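Side-chain contact in uncharacterized HDOD domain protein (Geobacter sulfurreducens, PDB 3HC1), which is of unknown function but binds two iron ions in an HD-type site and probably belongs to the metal-dependent phosphohydrolases: residues Ala237-Tyr240 and Cys241-Arg245. Numbering follows the deposited sequence.
With FE (Fe (III) ion), chain C.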
loop_
_atom_site.group_PDB
_atom_site.type_symbol
_atom_site.label_atom_id
_atom_site.label_comp_id
_atom_site.label_asym_id
_atom_site.label_seq_id
_atom_site.Cartn_x
_atom_site.Cartn_y
_atom_site.Cartn_z
ATOM N N ALA A 237 3.669 -7.572 4.807
ATOM C CA ALA A 237 4.102 -6.206 5.102
ATOM C C ALA A 237 3.116 -5.451 6.006
ATOM O O ALA A 237 3.534 -4.687 6.882
ATOM C CB ALA A 237 4.421 -5.419 3.815
ATOM N N ASP A 238 1.828 -5.691 5.838
ATOM C CA ASP A 238 0.842 -5.024 6.644
ATOM C C ASP A 238 0.922 -5.500 8.094
ATOM O O ASP A 238 0.977 -4.694 9.029
ATOM C CB ASP A 238 -0.573 -5.227 6.091
ATOM C CG ASP A 238 -1.612 -4.737 7.035
ATOM O OD1 ASP A 238 -1.552 -3.549 7.343
ATOM O OD2 ASP A 238 -2.453 -5.517 7.520
ATOM N N GLU A 239 0.923 -6.814 8.288
ATOM C CA GLU A 239 1.057 -7.375 9.623
ATOM C C GLU A 239 2.379 -6.932 10.311
ATOM O O GLU A 239 2.389 -6.533 11.486
ATOM C CB GLU A 239 0.870 -8.905 9.612
ATOM C CG GLU A 239 0.710 -9.442 11.035
ATOM C CD GLU A 239 0.128 -10.802 11.112
ATOM O OE1 GLU A 239 0.174 -11.460 10.084
ATOM O OE2 GLU A 239 -0.408 -11.197 12.177
ATOM N N TYR A 240 3.465 -6.908 9.546
ATOM C CA TYR A 240 4.750 -6.475 10.044
ATOM C C TYR A 240 4.679 -5.027 10.541
ATOM O O TYR A 240 5.036 -4.747 11.688
ATOM C CB TYR A 240 5.859 -6.602 8.984
ATOM C CG TYR A 240 7.177 -6.139 9.521
ATOM C CD1 TYR A 240 7.542 -4.796 9.481
ATOM C CD2 TYR A 240 8.041 -7.029 10.130
ATOM C CE1 TYR A 240 8.722 -4.387 10.029
ATOM C CE2 TYR A 240 9.206 -6.626 10.679
ATOM C CZ TYR A 240 9.565 -5.326 10.623
ATOM O OH TYR A 240 10.748 -4.959 11.208
ATOM N N CYS A 241 4.196 -4.124 9.679
ATOM C CA CYS A 241 4.041 -2.718 10.011
ATOM C C CYS A 241 3.148 -2.519 11.227
ATOM O O CYS A 241 3.485 -1.738 12.096
ATOM C CB CYS A 241 3.537 -1.944 8.834
ATOM S SG CYS A 241 4.859 -1.692 7.597
ATOM N N THR A 242 2.041 -3.267 11.310
ATOM C CA THR A 242 1.099 -3.140 12.417
ATOM C C THR A 242 1.763 -3.560 13.710
ATOM O O THR A 242 1.554 -2.936 14.740
ATOM C CB THR A 242 -0.172 -3.957 12.147
ATOM O OG1 THR A 242 -0.725 -3.489 10.918
ATOM C CG2 THR A 242 -1.229 -3.794 13.277
ATOM N N LEU A 243 2.563 -4.613 13.641
ATOM C CA LEU A 243 3.312 -5.122 14.812
ATOM C C LEU A 243 4.587 -4.349 15.153
ATOM O O LEU A 243 5.073 -4.503 16.241
ATOM C CB LEU A 243 3.623 -6.618 14.673
ATOM C CG LEU A 243 2.432 -7.573 14.840
ATOM C CD1 LEU A 243 2.808 -9.013 14.357
ATOM C CD2 LEU A 243 1.828 -7.584 16.243
ATOM N N ARG A 244 5.106 -3.518 14.268
ATOM C CA ARG A 244 6.338 -2.764 14.500
ATOM C C ARG A 244 6.134 -1.251 14.435
ATOM O O ARG A 244 6.944 -0.524 13.864
ATOM C CB ARG A 244 7.393 -3.188 13.469
ATOM C CG ARG A 244 7.827 -4.638 13.557
ATOM C CD ARG A 244 8.450 -4.992 14.870
ATOM N NE ARG A 244 9.257 -6.216 14.821
ATOM C CZ ARG A 244 9.462 -7.053 15.852
ATOM N NH1 ARG A 244 8.921 -6.834 17.016
ATOM N NH2 ARG A 244 10.216 -8.130 15.713
ATOM N N ARG A 245 5.022 -0.788 14.988
ATOM C CA ARG A 245 4.752 0.617 15.252
ATOM C C ARG A 245 4.636 1.447 13.975
ATOM O O ARG A 245 4.968 2.619 13.989
ATOM C CB ARG A 245 5.803 1.257 16.188
ATOM C CG ARG A 245 6.105 0.504 17.529
ATOM C CD ARG A 245 7.234 1.215 18.301
ATOM N NE ARG A 245 7.147 0.972 19.741
ATOM C CZ ARG A 245 7.962 0.191 20.450
ATOM N NH1 ARG A 245 8.973 -0.474 19.880
ATOM N NH2 ARG A 245 7.768 0.074 21.762
HETATM FE FE FE C . -3.040 -2.040 6.577
HETATM O O HOH W 1 -2.995 -4.884 10.094
HETATM O O HOH W 2 -4.226 -3.599 6.237
#
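Tyr240 and Arg244, one turn apart at the C-terminal end of helix 229-243, meet by a CH-pi contact. Followed outward, Arg244 first lays CB near the backbone carbonyl O of Tyr240; CG then sits over one face of the phenol, 3.7 Å from the ring centroid and shifted toward the CZ rim. With CG beside its own backbone N (chi1 -64°) and a second bend at chi2, the chain then rises off the ring, bringing NE to 4.1 Å from Tyr240 OH. The guanidinium stands almost perpendicular to the phenol, 87° between planes, with Tyr240 OH near its edge. Both polar ends turn to Asp289 of helix 281-302: Arg244 NH2 in a salt bridge, Tyr240 OH in a hydrogen bond. Replacing Tyr240 by an alanine is likely to leave the Arg244 CG methylene without its aromatic platform, open a gap against Leu288 and Ile292, and take the hydroxyl partner from Asp289. One residue back, Glu239 CG and Leu243 CD1 lie side by side at 4.0 Å.

Toward the iron, Thr242 OG1 donates to Asp238 O at 2.8 Å from above the carbonyl plane, while Thr242 N reaches the same oxygen in the regular helical bond. Water 1 bridges the side chains, donating to Asp238 OD2 (2.7 Å) and to Thr242 OG1 (2.8 Å). Asp238 OD1 binds one of the two iron ions at 2.2 Å, alongside His122, His152, Asp153 and Glu249; water 2 is a further ligand. Asp238 is the final aspartate of the HD-type H...HD...D pattern. The threonine and its water thus form a second shell that probably steadies the carboxylate's rotation, leaving OD1 to the metal and OD2 to solvent bridging.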